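Local coordinates for VC0179-like protein (Escherichia coli, PDB 4XJ6) that probably joins GTP and ATP into cyclic GMP-AMP as a magnesium-dependent bacterial nucleotidyltransferase, a homologue of cyclic GMP-AMP synthase, at residues A48-L62 with R87-I101. Numbering follows the deposited sequence.
Sequences ARQVAIDVRRQALTL and RLIFEMEDEARDDFI
Arg97 and Arg56, two like charges side by side, show how neighbouring arginines can share a helix interface when each is given its own acceptors. Arg97, its CG trans to the backbone N (chi1 -165°), runs into the junction between helices 24-57, 79-90 and 94-102. There Arg97 NH1 donates to Ala52 O at 3.2 Å, in the carbonyl plane on a lone pair, and also to Ile89 O at 2.9 Å, which it meets almost end-on. One buried guanidinium thus ties helix 94-102 both to Ala52 of helix 24-57 and to the C-terminal end of helix 79-90, while Val55 CG1 lies 3.4 Å from Arg97 NH1 and Met92 CG covers a guanidinium face.

Arg56 runs antiparallel to it, the two guanidinium planes 70° apart, and Arg97 CD lies over the middle of a face of its guanidinium, 3.5 Å from Arg56 CZ. Arg56 NH2 makes a nearly straight salt bridge to Asp94 OD1 (2.8 Å, 163°) on the anti side of the carboxylate, tilted somewhat out of its plane; the bond from Arg56 NH1 to Asp98 OD1 is less straight, with that oxygen out of the guanidinium plane. Asp94 and Asp98, one turn apart, probably offset the close positive charges.

Apolar packing continues along the helix. Ala52 is a knob among Ile89, Arg97, Phe100 and Ile101, with its CB at the edge of the Phe100 ring; Arg49 CG makes a CH-pi contact over a face of that ring, 4.0 Å from the centroid. Beyond the helix end, Leu62 CB lies over the Phe90 ring.

Helix 62-69 packs on Val51 and Val55, helix 149-166 meets Ala48 and Phe100 through Leu155, and Phe100 also touches Met136 of strand 128-138, joining this peripheral helical corner to the nucleotidyltransferase sheet.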
ATOM      1  N   ALA A  48     -11.963  -5.283 -23.755  1.00 23.37           N
ATOM      2  CA  ALA A  48     -11.980  -6.728 -23.572  1.00 25.06           C
ATOM      3  C   ALA A  48     -13.409  -7.259 -23.566  1.00 27.22           C
ATOM      4  O   ALA A  48     -13.690  -8.312 -24.138  1.00 29.45           O
ATOM      5  CB  ALA A  48     -11.265  -7.106 -22.284  1.00 23.60           C
ATOM      6  N   ARG A  49     -14.306  -6.518 -22.920  1.00 26.97           N
ATOM      7  CA  ARG A  49     -15.715  -6.896 -22.841  1.00 32.26           C
ATOM      8  C   ARG A  49     -16.354  -6.942 -24.221  1.00 31.57           C
ATOM      9  O   ARG A  49     -17.120  -7.855 -24.526  1.00 31.15           O
ATOM     10  CB  ARG A  49     -16.489  -5.928 -21.942  1.00 40.87           C
ATOM     11  CG  ARG A  49     -16.327  -6.197 -20.456  1.00 50.56           C
ATOM     12  CD  ARG A  49     -17.245  -5.308 -19.638  1.00 60.91           C
ATOM     13  NE  ARG A  49     -16.921  -3.896 -19.786  1.00 65.99           N
ATOM     14  CZ  ARG A  49     -17.759  -2.911 -19.491  1.00 70.38           C
ATOM     15  NH1 ARG A  49     -18.976  -3.190 -19.039  1.00 71.92           N
ATOM     16  NH2 ARG A  49     -17.386  -1.650 -19.654  1.00 72.37           N
ATOM     17  N   GLN A  50     -16.029  -5.954 -25.047  1.00 33.26           N
ATOM     18  CA  GLN A  50     -16.550  -5.879 -26.407  1.00 35.84           C
ATOM     19  C   GLN A  50     -16.168  -7.111 -27.220  1.00 33.09           C
ATOM     20  O   GLN A  50     -16.998  -7.677 -27.931  1.00 38.21           O
ATOM     21  CB  GLN A  50     -16.042  -4.616 -27.107  1.00 40.46           C
ATOM     22  CG  GLN A  50     -16.592  -4.426 -28.511  1.00 49.80           C
ATOM     23  CD  GLN A  50     -18.101  -4.262 -28.530  1.00 57.46           C
ATOM     24  OE1 GLN A  50     -18.833  -5.179 -28.904  1.00 59.91           O
ATOM     25  NE2 GLN A  50     -18.574  -3.087 -28.128  1.00 61.15           N
ATOM     26  N   VAL A  51     -14.907  -7.517 -27.108  1.00 26.17           N
ATOM     27  CA  VAL A  51     -14.419  -8.701 -27.802  1.00 25.34           C
ATOM     28  C   VAL A  51     -15.071  -9.945 -27.204  1.00 31.87           C
ATOM     29  O   VAL A  51     -15.430 -10.873 -27.927  1.00 34.10           O
ATOM     30  CB  VAL A  51     -12.879  -8.809 -27.730  1.00 25.67           C
ATOM     31  CG1 VAL A  51     -12.399 -10.093 -28.385  1.00 23.10           C
ATOM     32  CG2 VAL A  51     -12.231  -7.592 -28.391  1.00 23.65           C
ATOM     33  N   ALA A  52     -15.240  -9.941 -25.884  1.00 30.22           N
ATOM     34  CA  ALA A  52     -15.925 -11.023 -25.185  1.00 30.46           C
ATOM     35  C   ALA A  52     -17.357 -11.169 -25.690  1.00 31.44           C
ATOM     36  O   ALA A  52     -17.878 -12.277 -25.797  1.00 34.02           O
ATOM     37  CB  ALA A  52     -15.910 -10.778 -23.682  1.00 31.10           C
ATOM     38  N   ILE A  53     -17.987 -10.039 -26.000  1.00 31.70           N
ATOM     39  CA  ILE A  53     -19.319 -10.046 -26.591  1.00 36.72           C
ATOM     40  C   ILE A  53     -19.273 -10.665 -27.981  1.00 36.44           C
ATOM     41  O   ILE A  53     -20.012 -11.602 -28.280  1.00 36.96           O
ATOM     42  CB  ILE A  53     -19.912  -8.623 -26.690  1.00 33.79           C
ATOM     43  CG1 ILE A  53     -20.152  -8.045 -25.296  1.00 38.58           C
ATOM     44  CG2 ILE A  53     -21.214  -8.640 -27.470  1.00 36.42           C
ATOM     45  CD1 ILE A  53     -20.604  -6.596 -25.298  1.00 35.97           C
ATOM     46  N   ASP A  54     -18.384 -10.139 -28.818  1.00 36.52           N
ATOM     47  CA  ASP A  54     -18.271 -10.555 -30.213  1.00 35.29           C
ATOM     48  C   ASP A  54     -17.950 -12.040 -30.375  1.00 40.00           C
ATOM     49  O   ASP A  54     -18.322 -12.645 -31.382  1.00 44.72           O
ATOM     50  CB  ASP A  54     -17.203  -9.721 -30.923  1.00 33.55           C
ATOM     51  CG  ASP A  54     -17.531  -8.238 -30.936  1.00 38.38           C
ATOM     52  OD1 ASP A  54     -18.716  -7.886 -30.754  1.00 41.10           O
ATOM     53  OD2 ASP A  54     -16.603  -7.425 -31.134  1.00 36.33           O
ATOM     54  N   VAL A  55     -17.259 -12.615 -29.392  1.00 35.00           N
ATOM     55  CA  VAL A  55     -16.892 -14.030 -29.422  1.00 35.97           C
ATOM     56  C   VAL A  55     -18.114 -14.925 -29.591  1.00 39.80           C
ATOM     57  O   VAL A  55     -18.199 -15.695 -30.545  1.00 41.37           O
ATOM     58  CB  VAL A  55     -16.135 -14.448 -28.139  1.00 34.87           C
ATOM     59  CG1 VAL A  55     -16.147 -15.963 -27.971  1.00 36.78           C
ATOM     60  CG2 VAL A  55     -14.709 -13.935 -28.172  1.00 28.88           C
ATOM     61  N   ARG A  56     -19.065 -14.811 -28.669  1.00 46.05           N
ATOM     62  CA  ARG A  56     -20.258 -15.644 -28.718  1.00 53.13           C
ATOM     63  C   ARG A  56     -21.282 -15.066 -29.686  1.00 58.06           C
ATOM     64  O   ARG A  56     -22.116 -15.790 -30.228  1.00 62.90           O
ATOM     65  CB  ARG A  56     -20.876 -15.795 -27.324  1.00 56.13           C
ATOM     66  CG  ARG A  56     -21.394 -14.498 -26.721  1.00 58.72           C
ATOM     67  CD  ARG A  56     -22.657 -14.748 -25.914  1.00 62.78           C
ATOM     68  NE  ARG A  56     -22.453 -15.774 -24.899  1.00 65.08           N
ATOM     69  CZ  ARG A  56     -22.386 -15.532 -23.595  1.00 67.69           C
ATOM     70  NH1 ARG A  56     -22.517 -14.292 -23.142  1.00 70.04           N
ATOM     71  NH2 ARG A  56     -22.195 -16.529 -22.744  1.00 68.50           N
ATOM     72  N   ARG A  57     -21.209 -13.759 -29.906  1.00 57.22           N
ATOM     73  CA  ARG A  57     -22.155 -13.088 -30.784  1.00 57.42           C
ATOM     74  C   ARG A  57     -21.883 -13.420 -32.248  1.00 59.00           C
ATOM     75  O   ARG A  57     -22.797 -13.771 -32.992  1.00 64.28           O
ATOM     76  CB  ARG A  57     -22.104 -11.573 -30.571  1.00 55.67           C
ATOM     77  CG  ARG A  57     -23.286 -10.823 -31.153  1.00 60.72           C
ATOM     78  CD  ARG A  57     -24.598 -11.338 -30.583  1.00 67.61           C
ATOM     79  NE  ARG A  57     -24.643 -11.229 -29.129  1.00 69.15           N
ATOM     80  CZ  ARG A  57     -25.632 -11.700 -28.378  1.00 70.87           C
ATOM     81  NH1 ARG A  57     -26.661 -12.315 -28.944  1.00 73.81           N
ATOM     82  NH2 ARG A  57     -25.592 -11.559 -27.060  1.00 69.84           N
ATOM     83  N   GLN A  58     -20.621 -13.321 -32.654  1.00 54.66           N
ATOM     84  CA  GLN A  58     -20.260 -13.478 -34.059  1.00 48.14           C
ATOM     85  C   GLN A  58     -19.522 -14.786 -34.348  1.00 47.11           C
ATOM     86  O   GLN A  58     -18.967 -14.959 -35.435  1.00 48.77           O
ATOM     87  CB  GLN A  58     -19.411 -12.287 -34.510  1.00 44.53           C
ATOM     88  CG  GLN A  58     -20.090 -10.940 -34.298  1.00 46.71           C
ATOM     89  CD  GLN A  58     -19.166  -9.767 -34.562  1.00 47.76           C
ATOM     90  OE1 GLN A  58     -17.947  -9.876 -34.426  1.00 47.24           O
ATOM     91  NE2 GLN A  58     -19.744  -8.634 -34.942  1.00 50.75           N
ATOM     92  N   ALA A  59     -19.525 -15.698 -33.377  1.00 49.44           N
ATOM     93  CA  ALA A  59     -18.904 -17.019 -33.520  1.00 48.93           C
ATOM     94  C   ALA A  59     -17.459 -16.923 -34.008  1.00 49.10           C
ATOM     95  O   ALA A  59     -17.046 -17.661 -34.905  1.00 47.64           O
ATOM     96  CB  ALA A  59     -19.724 -17.888 -34.463  1.00 46.50           C
ATOM     97  N   LEU A  60     -16.703 -16.013 -33.403  1.00 48.46           N
ATOM     98  CA  LEU A  60     -15.344 -15.710 -33.836  1.00 42.37           C
ATOM     99  C   LEU A  60     -14.396 -16.890 -33.696  1.00 39.57           C
ATOM    100  O   LEU A  60     -14.568 -17.741 -32.824  1.00 37.85           O
ATOM    101  CB  LEU A  60     -14.788 -14.528 -33.041  1.00 41.50           C
ATOM    102  CG  LEU A  60     -15.551 -13.204 -33.099  1.00 40.18           C
ATOM    103  CD1 LEU A  60     -14.855 -12.160 -32.241  1.00 36.53           C
ATOM    104  CD2 LEU A  60     -15.691 -12.720 -34.535  1.00 40.01           C
ATOM    105  N   THR A  61     -13.391 -16.928 -34.563  1.00 36.71           N
ATOM    106  CA  THR A  61     -12.287 -17.863 -34.415  1.00 33.96           C
ATOM    107  C   THR A  61     -11.328 -17.317 -33.366  1.00 31.33           C
ATOM    108  O   THR A  61     -11.426 -16.150 -32.980  1.00 29.47           O
ATOM    109  CB  THR A  61     -11.535 -18.086 -35.740  1.00 30.58           C
ATOM    110  OG1 THR A  61     -10.994 -16.841 -36.198  1.00 30.30           O
ATOM    111  CG2 THR A  61     -12.471 -18.646 -36.799  1.00 31.70           C
ATOM    112  N   LEU A  62     -10.411 -18.156 -32.899  1.00 31.57           N
ATOM    113  CA  LEU A  62      -9.408 -17.719 -31.938  1.00 29.30           C
ATOM    114  C   LEU A  62      -8.517 -16.655 -32.562  1.00 30.54           C
ATOM    115  O   LEU A  62      -8.136 -15.683 -31.908  1.00 34.08           O
ATOM    116  CB  LEU A  62      -8.565 -18.899 -31.457  1.00 23.99           C
ATOM    117  CG  LEU A  62      -7.438 -18.559 -30.476  1.00 27.08           C
ATOM    118  CD1 LEU A  62      -7.985 -17.900 -29.212  1.00 23.09           C
ATOM    119  CD2 LEU A  62      -6.632 -19.804 -30.141  1.00 24.56           C
ATOM    120  N   ARG A  87      -6.898 -16.540 -25.828  1.00 24.68           N
ATOM    121  CA  ARG A  87      -7.433 -17.847 -25.471  1.00 27.63           C
ATOM    122  C   ARG A  87      -8.447 -17.750 -24.337  1.00 29.63           C
ATOM    123  O   ARG A  87      -9.544 -18.296 -24.433  1.00 24.70           O
ATOM    124  CB  ARG A  87      -6.305 -18.800 -25.079  1.00 24.13           C
ATOM    125  CG  ARG A  87      -5.427 -19.227 -26.239  1.00 31.82           C
ATOM    126  CD  ARG A  87      -4.523 -20.382 -25.852  1.00 25.91           C
ATOM    127  NE  ARG A  87      -3.569 -20.012 -24.811  1.00 28.12           N
ATOM    128  CZ  ARG A  87      -2.363 -19.510 -25.052  1.00 29.26           C
ATOM    129  NH1 ARG A  87      -1.967 -19.311 -26.302  1.00 25.63           N
ATOM    130  NH2 ARG A  87      -1.552 -19.203 -24.049  1.00 27.83           N
ATOM    131  N   LEU A  88      -8.068 -17.051 -23.270  1.00 25.72           N
ATOM    132  CA  LEU A  88      -8.919 -16.897 -22.093  1.00 26.09           C
ATOM    133  C   LEU A  88     -10.275 -16.282 -22.426  1.00 25.00           C
ATOM    134  O   LEU A  88     -11.307 -16.755 -21.956  1.00 26.93           O
ATOM    135  CB  LEU A  88      -8.216 -16.039 -21.041  1.00 25.17           C
ATOM    136  CG  LEU A  88      -6.982 -16.660 -20.390  1.00 24.81           C
ATOM    137  CD1 LEU A  88      -6.241 -15.629 -19.555  1.00 22.53           C
ATOM    138  CD2 LEU A  88      -7.383 -17.858 -19.543  1.00 25.43           C
ATOM    139  N   ILE A  89     -10.267 -15.224 -23.229  1.00 22.88           N
ATOM    140  CA  ILE A  89     -11.504 -14.571 -23.647  1.00 29.13           C
ATOM    141  C   ILE A  89     -12.289 -15.490 -24.579  1.00 31.51           C
ATOM    142  O   ILE A  89     -13.521 -15.524 -24.552  1.00 34.20           O
ATOM    143  CB  ILE A  89     -11.218 -13.221 -24.341  1.00 26.63           C
ATOM    144  CG1 ILE A  89     -10.664 -12.214 -23.334  1.00 21.49           C
ATOM    145  CG2 ILE A  89     -12.471 -12.654 -25.001  1.00 23.05           C
ATOM    146  CD1 ILE A  89     -10.315 -10.879 -23.951  1.00 27.35           C
ATOM    147  N   PHE A  90     -11.562 -16.247 -25.391  1.00 27.03           N
ATOM    148  CA  PHE A  90     -12.166 -17.187 -26.324  1.00 26.44           C
ATOM    149  C   PHE A  90     -12.912 -18.307 -25.600  1.00 27.35           C
ATOM    150  O   PHE A  90     -14.021 -18.674 -25.990  1.00 28.24           O
ATOM    151  CB  PHE A  90     -11.088 -17.773 -27.240  1.00 27.35           C
ATOM    152  CG  PHE A  90     -11.593 -18.816 -28.197  1.00 30.04           C
ATOM    153  CD1 PHE A  90     -12.120 -18.458 -29.425  1.00 25.20           C
ATOM    154  CD2 PHE A  90     -11.518 -20.161 -27.872  1.00 29.59           C
ATOM    155  CE1 PHE A  90     -12.574 -19.421 -30.306  1.00 26.08           C
ATOM    156  CE2 PHE A  90     -11.970 -21.127 -28.743  1.00 32.74           C
ATOM    157  CZ  PHE A  90     -12.501 -20.757 -29.965  1.00 31.58           C
ATOM    158  N   GLU A  91     -12.309 -18.836 -24.540  1.00 32.21           N
ATOM    159  CA  GLU A  91     -12.819 -20.056 -23.921  1.00 37.33           C
ATOM    160  C   GLU A  91     -13.380 -19.881 -22.508  1.00 37.25           C
ATOM    161  O   GLU A  91     -13.476 -20.850 -21.756  1.00 44.02           O
ATOM    162  CB  GLU A  91     -11.717 -21.121 -23.902  1.00 42.27           C
ATOM    163  CG  GLU A  91     -10.567 -20.826 -22.955  1.00 43.65           C
ATOM    164  CD  GLU A  91      -9.353 -21.695 -23.217  1.00 49.84           C
ATOM    165  OE1 GLU A  91      -9.171 -22.702 -22.503  1.00 54.39           O
ATOM    166  OE2 GLU A  91      -8.575 -21.366 -24.137  1.00 50.58           O
ATOM    167  N   MET A  92     -13.766 -18.661 -22.149  1.00 31.92           N
ATOM    168  CA  MET A  92     -14.388 -18.441 -20.846  1.00 37.21           C
ATOM    169  C   MET A  92     -15.841 -18.923 -20.873  1.00 39.31           C
ATOM    170  O   MET A  92     -16.571 -18.670 -21.832  1.00 36.72           O
ATOM    171  CB  MET A  92     -14.305 -16.966 -20.440  1.00 38.60           C
ATOM    172  CG  MET A  92     -14.990 -16.000 -21.387  1.00 39.56           C
ATOM    173  SD  MET A  92     -14.616 -14.276 -20.989  1.00 38.50           S
ATOM    174  CE  MET A  92     -15.079 -14.218 -19.263  1.00 25.50           C
ATOM    175  N   GLU A  93     -16.244 -19.633 -19.823  1.00 42.72           N
ATOM    176  CA  GLU A  93     -17.579 -20.228 -19.750  1.00 45.29           C
ATOM    177  C   GLU A  93     -18.693 -19.186 -19.853  1.00 40.22           C
ATOM    178  O   GLU A  93     -18.481 -18.006 -19.567  1.00 34.83           O
ATOM    179  CB  GLU A  93     -17.732 -21.023 -18.451  1.00 52.58           C
ATOM    180  CG  GLU A  93     -16.926 -22.313 -18.411  1.00 60.94           C
ATOM    181  CD  GLU A  93     -17.113 -23.076 -17.113  1.00 66.58           C
ATOM    182  OE1 GLU A  93     -16.892 -22.485 -16.036  1.00 65.25           O
ATOM    183  OE2 GLU A  93     -17.489 -24.267 -17.170  1.00 70.48           O
ATOM    184  N   ASP A  94     -19.875 -19.636 -20.272  1.00 39.71           N
ATOM    185  CA  ASP A  94     -21.025 -18.754 -20.463  1.00 42.12           C
ATOM    186  C   ASP A  94     -21.338 -17.937 -19.214  1.00 45.25           C
ATOM    187  O   ASP A  94     -21.569 -16.733 -19.294  1.00 45.76           O
ATOM    188  CB  ASP A  94     -22.259 -19.563 -20.872  1.00 43.48           C
ATOM    189  CG  ASP A  94     -22.199 -20.040 -22.311  1.00 48.04           C
ATOM    190  OD1 ASP A  94     -21.817 -19.238 -23.189  1.00 48.18           O
ATOM    191  OD2 ASP A  94     -22.532 -21.218 -22.565  1.00 54.91           O
ATOM    192  N   GLU A  95     -21.333 -18.598 -18.061  1.00 45.78           N
ATOM    193  CA  GLU A  95     -21.638 -17.940 -16.795  1.00 44.89           C
ATOM    194  C   GLU A  95     -20.605 -16.861 -16.475  1.00 39.52           C
ATOM    195  O   GLU A  95     -20.956 -15.740 -16.109  1.00 39.57           O
ATOM    196  CB  GLU A  95     -21.697 -18.964 -15.658  1.00 55.07           C
ATOM    197  CG  GLU A  95     -22.700 -20.093 -15.869  1.00 65.34           C
ATOM    198  CD  GLU A  95     -22.202 -21.163 -16.824  1.00 72.26           C
ATOM    199  OE1 GLU A  95     -21.080 -21.018 -17.357  1.00 72.38           O
ATOM    200  OE2 GLU A  95     -22.934 -22.149 -17.044  1.00 76.31           O
ATOM    201  N   ALA A  96     -19.330 -17.210 -16.617  1.00 37.16           N
ATOM    202  CA  ALA A  96     -18.249 -16.259 -16.391  1.00 27.15           C
ATOM    203  C   ALA A  96     -18.316 -15.137 -17.419  1.00 31.73           C
ATOM    204  O   ALA A  96     -18.087 -13.972 -17.092  1.00 31.06           O
ATOM    205  CB  ALA A  96     -16.899 -16.954 -16.447  1.00 27.10           C
ATOM    206  N   ARG A  97     -18.636 -15.497 -18.659  1.00 31.13           N
ATOM    207  CA  ARG A  97     -18.720 -14.522 -19.739  1.00 29.93           C
ATOM    208  C   ARG A  97     -19.859 -13.538 -19.491  1.00 33.53           C
ATOM    209  O   ARG A  97     -19.708 -12.338 -19.719  1.00 34.89           O
ATOM    210  CB  ARG A  97     -18.908 -15.220 -21.088  1.00 33.22           C
ATOM    211  CG  ARG A  97     -18.653 -14.315 -22.284  1.00 33.54           C
ATOM    212  CD  ARG A  97     -18.960 -15.011 -23.597  1.00 34.28           C
ATOM    213  NE  ARG A  97     -18.092 -16.159 -23.831  1.00 34.45           N
ATOM    214  CZ  ARG A  97     -16.877 -16.074 -24.365  1.00 33.73           C
ATOM    215  NH1 ARG A  97     -16.384 -14.892 -24.715  1.00 31.19           N
ATOM    216  NH2 ARG A  97     -16.151 -17.170 -24.544  1.00 29.14           N
ATOM    217  N   ASP A  98     -20.990 -14.054 -19.016  1.00 31.38           N
ATOM    218  CA  ASP A  98     -22.147 -13.224 -18.695  1.00 29.94           C
ATOM    219  C   ASP A  98     -21.795 -12.172 -17.651  1.00 30.06           C
ATOM    220  O   ASP A  98     -22.162 -11.004 -17.783  1.00 30.19           O
ATOM    221  CB  ASP A  98     -23.308 -14.088 -18.196  1.00 28.96           C
ATOM    222  CG  ASP A  98     -23.942 -14.908 -19.300  1.00 44.04           C
ATOM    223  OD1 ASP A  98     -23.798 -14.527 -20.480  1.00 42.07           O
ATOM    224  OD2 ASP A  98     -24.585 -15.934 -18.989  1.00 43.78           O
ATOM    225  N   ASP A  99     -21.079 -12.594 -16.613  1.00 26.82           N
ATOM    226  CA  ASP A  99     -20.639 -11.686 -15.563  1.00 27.83           C
ATOM    227  C   ASP A  99     -19.689 -10.628 -16.113  1.00 28.94           C
ATOM    228  O   ASP A  99     -19.837  -9.438 -15.827  1.00 29.72           O
ATOM    229  CB  ASP A  99     -19.955 -12.459 -14.436  1.00 33.10           C
ATOM    230  CG  ASP A  99     -20.930 -13.273 -13.609  1.00 35.99           C
ATOM    231  OD1 ASP A  99     -22.121 -12.905 -13.554  1.00 36.02           O
ATOM    232  OD2 ASP A  99     -20.502 -14.278 -13.004  1.00 37.32           O
ATOM    233  N   PHE A 100     -18.718 -11.079 -16.902  1.00 31.94           N
ATOM    234  CA  PHE A 100     -17.693 -10.203 -17.453  1.00 24.46           C
ATOM    235  C   PHE A 100     -18.308  -9.105 -18.312  1.00 24.73           C
ATOM    236  O   PHE A 100     -17.928  -7.945 -18.210  1.00 24.37           O
ATOM    237  CB  PHE A 100     -16.684 -11.019 -18.264  1.00 24.46           C
ATOM    238  CG  PHE A 100     -15.511 -10.219 -18.758  1.00 29.10           C
ATOM    239  CD1 PHE A 100     -14.622  -9.647 -17.864  1.00 30.98           C
ATOM    240  CD2 PHE A 100     -15.292 -10.050 -20.114  1.00 24.31           C
ATOM    241  CE1 PHE A 100     -13.543  -8.913 -18.313  1.00 30.25           C
ATOM    242  CE2 PHE A 100     -14.215  -9.319 -20.570  1.00 26.44           C
ATOM    243  CZ  PHE A 100     -13.338  -8.749 -19.669  1.00 29.52           C
ATOM    244  N   ILE A 101     -19.275  -9.485 -19.138  1.00 31.77           N
ATOM    245  CA  ILE A 101     -19.938  -8.559 -20.050  1.00 33.68           C
ATOM    246  C   ILE A 101     -20.873  -7.596 -19.314  1.00 34.18           C
ATOM    247  O   ILE A 101     -21.008  -6.429 -19.690  1.00 30.98           O
ATOM    248  CB  ILE A 101     -20.735  -9.335 -21.128  1.00 33.97           C
ATOM    249  CG1 ILE A 101     -19.782 -10.142 -22.008  1.00 33.80           C
ATOM    250  CG2 ILE A 101     -21.584  -8.400 -21.978  1.00 30.75           C
ATOM    251  CD1 ILE A 101     -20.492 -11.090 -22.942  1.00 38.25           C
TER